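Local coordinates for protein nucleoporin nup120 (Schizosaccharomyces pombe, PDB 4GQ2) that is a structural component of the nuclear pore complex, whose nucleoporins can also serve as docking partners for transiently associated nuclear transport factors, at residues G417-S420 / E421-Q425; Y495-L498 / L499-W503. One frame throughout, in Å; residues are numbered along the deposited sequence.

Contact 1: G417-S420 / E421-Q425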
# COMPACT_ATOMS: atom_id res chain seq x y z
N GLY A 417 0.49 13.92 5.94
CA GLY A 417 0.43 14.66 4.68
C GLY A 417 -0.80 15.55 4.55
O GLY A 417 -1.52 15.76 5.53
N ASP A 418 -1.03 16.05 3.34
CA ASP A 418 -2.10 17.02 3.11
C ASP A 418 -3.33 16.37 2.46
O ASP A 418 -3.38 15.15 2.30
CB ASP A 418 -1.58 18.19 2.27
CG ASP A 418 -2.20 19.54 2.65
OD1 ASP A 418 -3.35 19.58 3.17
OD2 ASP A 418 -1.54 20.57 2.42
N ILE A 419 -4.31 17.19 2.09
CA ILE A 419 -5.63 16.76 1.62
C ILE A 419 -5.57 15.71 0.51
O ILE A 419 -6.22 14.67 0.60
CB ILE A 419 -6.48 17.96 1.17
CG1 ILE A 419 -6.72 18.91 2.35
CG2 ILE A 419 -7.83 17.53 0.61
CD1 ILE A 419 -7.31 20.24 1.97
N SER A 420 -4.80 15.99 -0.52
CA SER A 420 -4.72 15.10 -1.68
C SER A 420 -4.11 13.75 -1.34
O SER A 420 -4.67 12.72 -1.70
CB SER A 420 -4.01 15.76 -2.85
OG SER A 420 -4.88 16.70 -3.45
N GLU A 421 -2.97 13.77 -0.64
CA GLU A 421 -2.33 12.54 -0.15
C GLU A 421 -3.30 11.66 0.61
O GLU A 421 -3.40 10.46 0.33
CB GLU A 421 -1.13 12.86 0.74
CG GLU A 421 0.01 13.58 0.04
CD GLU A 421 0.74 14.52 0.97
OE1 GLU A 421 0.41 15.74 1.01
OE2 GLU A 421 1.65 14.03 1.69
N ILE A 422 -4.04 12.25 1.55
CA ILE A 422 -4.95 11.49 2.42
C ILE A 422 -6.14 10.91 1.66
O ILE A 422 -6.46 9.72 1.81
CB ILE A 422 -5.45 12.33 3.61
CG1 ILE A 422 -4.26 12.76 4.49
CG2 ILE A 422 -6.48 11.55 4.42
CD1 ILE A 422 -4.57 13.92 5.42
N TRP A 423 -6.78 11.73 0.82
CA TRP A 423 -7.91 11.25 0.00
C TRP A 423 -7.51 10.21 -1.00
O TRP A 423 -8.24 9.26 -1.24
CB TRP A 423 -8.60 12.41 -0.69
CG TRP A 423 -9.73 13.02 0.10
CD1 TRP A 423 -9.80 14.30 0.64
CD2 TRP A 423 -11.01 12.38 0.46
NE1 TRP A 423 -11.00 14.50 1.29
CE2 TRP A 423 -11.76 13.39 1.23
CE3 TRP A 423 -11.57 11.13 0.25
CZ2 TRP A 423 -13.02 13.12 1.74
CZ3 TRP A 423 -12.85 10.88 0.78
CH2 TRP A 423 -13.55 11.85 1.50
N LEU A 424 -6.33 10.37 -1.61
CA LEU A 424 -5.83 9.41 -2.59
C LEU A 424 -5.59 8.06 -1.91
O LEU A 424 -6.02 7.03 -2.42
CB LEU A 424 -4.55 9.92 -3.23
CG LEU A 424 -3.98 9.18 -4.43
CD1 LEU A 424 -4.84 9.44 -5.66
CD2 LEU A 424 -2.53 9.60 -4.68
N GLN A 425 -4.93 8.08 -0.75
CA GLN A 425 -4.74 6.85 0.02
C GLN A 425 -6.06 6.15 0.31
O GLN A 425 -6.20 4.96 0.04
CB GLN A 425 -3.99 7.12 1.32
CG GLN A 425 -2.53 6.68 1.29
CD GLN A 425 -2.15 5.81 2.49
OE1 GLN A 425 -1.00 5.39 2.62
NE2 GLN A 425 -3.11 5.53 3.36
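Asp-418 and Ile-422 meet at the first turn of helix 419-428, where Ile-422 N gives its hydrogen to Asp-418 O at 3.1 Å. Trp-423 N to Ile-419 O and Leu-424 N to Ser-420 O continue the i to i+4 ladder. Asp-418 is the N-cap, and the third helix residue, Glu-421, supplies one half of a capping box: its OE1 accepts Asp-418 N at 2.8 Å, with the donor well above the carboxylate plane. Glu-421 gets there with CG beside its own backbone N (chi1 -64°) and a bend at chi2 that turns the carboxylate back over the helix start. The reciprocal bond, from Glu-421 N to the Asp-418 side chain, is absent; Asp-418 OD1 accepts Ile-419 N, and OD2 bonds a polar side chain of the partner protein's chain. Glu-421 OE2 lies 3.3 Å from Gly-417 CA, on the side where a CB would clash. OE1 also forms a salt bridge to a basic side chain of the partner chain, so an alanine here would probably leave both that charge and the amide of Asp-418 without their mate. Further along, the methyl CG2 of Ile-419 sits in the plane of the indole, 3.8 Å from CD1 of Trp-423.

Contact 2: Y495-L498 / L499-W503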
# COMPACT_ATOMS: atom_id res chain seq x y z
N TYR A 495 -9.18 27.40 -0.73
CA TYR A 495 -8.62 26.41 -1.63
C TYR A 495 -8.71 25.02 -1.00
O TYR A 495 -9.22 24.08 -1.62
CB TYR A 495 -7.18 26.75 -2.00
CG TYR A 495 -6.56 25.73 -2.93
CD1 TYR A 495 -6.97 25.64 -4.26
CD2 TYR A 495 -5.59 24.84 -2.47
CE1 TYR A 495 -6.42 24.69 -5.11
CE2 TYR A 495 -5.04 23.89 -3.32
CZ TYR A 495 -5.46 23.83 -4.63
OH TYR A 495 -4.91 22.90 -5.48
N LYS A 496 -8.24 24.91 0.24
CA LYS A 496 -8.28 23.66 0.99
C LYS A 496 -9.68 23.08 1.02
O LYS A 496 -9.88 21.91 0.67
CB LYS A 496 -7.74 23.85 2.41
CG LYS A 496 -6.25 24.15 2.46
CD LYS A 496 -5.79 24.45 3.88
CE LYS A 496 -4.38 25.01 3.91
NZ LYS A 496 -3.34 24.00 3.53
N ARG A 497 -10.66 23.90 1.38
CA ARG A 497 -12.05 23.45 1.48
C ARG A 497 -12.59 22.94 0.14
O ARG A 497 -13.22 21.87 0.07
CB ARG A 497 -12.94 24.56 2.06
CG ARG A 497 -14.37 24.13 2.39
CD ARG A 497 -15.23 25.31 2.84
NE ARG A 497 -15.47 26.27 1.76
CZ ARG A 497 -16.42 26.16 0.84
NH1 ARG A 497 -17.27 25.13 0.85
NH2 ARG A 497 -16.53 27.08 -0.11
N LEU A 498 -12.34 23.69 -0.93
CA LEU A 498 -12.83 23.30 -2.26
C LEU A 498 -12.11 22.04 -2.78
O LEU A 498 -12.74 21.17 -3.37
CB LEU A 498 -12.71 24.45 -3.27
CG LEU A 498 -13.55 25.72 -3.08
CD1 LEU A 498 -13.09 26.78 -4.07
CD2 LEU A 498 -15.04 25.46 -3.24
N LEU A 499 -10.80 21.95 -2.55
CA LEU A 499 -10.04 20.75 -2.90
C LEU A 499 -10.60 19.52 -2.17
O LEU A 499 -10.80 18.46 -2.77
CB LEU A 499 -8.55 20.93 -2.61
CG LEU A 499 -7.54 19.84 -3.01
CD1 LEU A 499 -7.48 19.61 -4.51
CD2 LEU A 499 -6.15 20.16 -2.48
N TYR A 500 -10.87 19.67 -0.87
CA TYR A 500 -11.42 18.59 -0.04
C TYR A 500 -12.74 18.10 -0.62
O TYR A 500 -12.95 16.89 -0.77
CB TYR A 500 -11.61 19.06 1.41
CG TYR A 500 -12.10 17.98 2.35
CD1 TYR A 500 -13.44 17.60 2.39
CD2 TYR A 500 -11.21 17.32 3.20
CE1 TYR A 500 -13.88 16.59 3.23
CE2 TYR A 500 -11.64 16.32 4.06
CZ TYR A 500 -12.98 15.97 4.08
OH TYR A 500 -13.39 14.97 4.92
N ASN A 501 -13.63 19.04 -0.94
CA ASN A 501 -14.97 18.72 -1.44
C ASN A 501 -14.96 18.04 -2.80
O ASN A 501 -15.78 17.16 -3.07
CB ASN A 501 -15.85 19.98 -1.49
CG ASN A 501 -16.17 20.54 -0.12
OD1 ASN A 501 -15.98 19.88 0.91
ND2 ASN A 501 -16.66 21.76 -0.09
N GLU A 502 -14.03 18.44 -3.66
CA GLU A 502 -13.89 17.77 -4.95
C GLU A 502 -13.44 16.31 -4.75
O GLU A 502 -14.01 15.40 -5.35
CB GLU A 502 -12.93 18.52 -5.87
CG GLU A 502 -12.93 18.03 -7.32
CD GLU A 502 -14.26 18.23 -8.04
OE1 GLU A 502 -14.31 17.98 -9.26
OE2 GLU A 502 -15.26 18.62 -7.42
N TRP A 503 -12.45 16.10 -3.89
CA TRP A 503 -12.03 14.73 -3.55
C TRP A 503 -13.19 13.94 -3.01
O TRP A 503 -13.44 12.82 -3.44
CB TRP A 503 -10.89 14.75 -2.55
CG TRP A 503 -9.52 14.95 -3.16
CD1 TRP A 503 -8.71 16.08 -3.08
CD2 TRP A 503 -8.74 13.99 -3.94
NE1 TRP A 503 -7.53 15.88 -3.74
CE2 TRP A 503 -7.48 14.65 -4.28
CE3 TRP A 503 -8.96 12.68 -4.38
CZ2 TRP A 503 -6.50 14.02 -5.03
CZ3 TRP A 503 -7.96 12.06 -5.13
CH2 TRP A 503 -6.76 12.71 -5.44
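Tyr-495 and Leu-499 lie one turn apart on helix 492-515, and their side chains cross obliquely. The four-residue spacing puts them on the same flank, and each leaves it with CG anti to the backbone N (chi1 179° for Tyr-495). The contact comes down to one methyl, Leu-499 CD2, set 4.0 Å from Tyr-495 CE2. Closer in, Leu-499 CB rests 3.4 Å from Tyr-495 O, the same carbonyl that accepts Leu-499 N at 2.8 Å.

The second pair, Arg-497 and Asn-501, is on a more solvent-exposed part of the helix. The guanidinium and amide planes stand 70° apart, and Arg-497 NH1 is 3.6 Å from Asn-501 ND2; these are two donors, so this is packing of polar groups and not a bond. With CG beside its backbone N (chi1 -66°), Asn-501 brings its amide back over the preceding turn, placing Asn-501 CG 3.2 Å from Arg-497 O. That carbonyl is bonded instead to Asn-501 N, at 3.0 Å, while ND2 comes in at a poor angle. The charge of Arg-497 is met by Glu-494, a salt-bridge partner to NE.

Tyr-500 and Glu-502 extend the ladder through their backbone N atoms, to Lys-496 O and Leu-498 O, and turn their side chains to other partners: Tyr-500 OH bonds Phe-408 N, and Glu-502 pairs with Arg-505. Lys-496 NZ reaches backbone of the partner protein's chain, and Tyr-495 packs on an apolar side chain there. Within its own chain this piece of helix, about two and a half turns long, is wedged between two helices: Leu-499 and Trp-503 lean on Ile-475 of helix 464-478, while Lys-496 packs on Ile-419 of helix 419-428.

How the contacts relate
Contacts 1 and 2 come in series along the chain, on helices 419-428 and 492-515, with centres about 11 Å apart. Both helices belong to a helical stretch between strands 390-395 and 520-525, two strands of one mixed beta-sheet in the beta-propeller domain. The helices touch directly. Ser-420 OG and Trp-503 NE1, 2.8 Å apart, probably hydrogen-bond; the indoles of Trp-423 and Trp-503 meet with planes nearly parallel, and Trp-423 packs edge-to-face with Tyr-500. Contact 1 thus packs the start of one helix against the first half of its neighbour. Both also face the partner protein's chain, so the pair contributes to the interface between the two proteins.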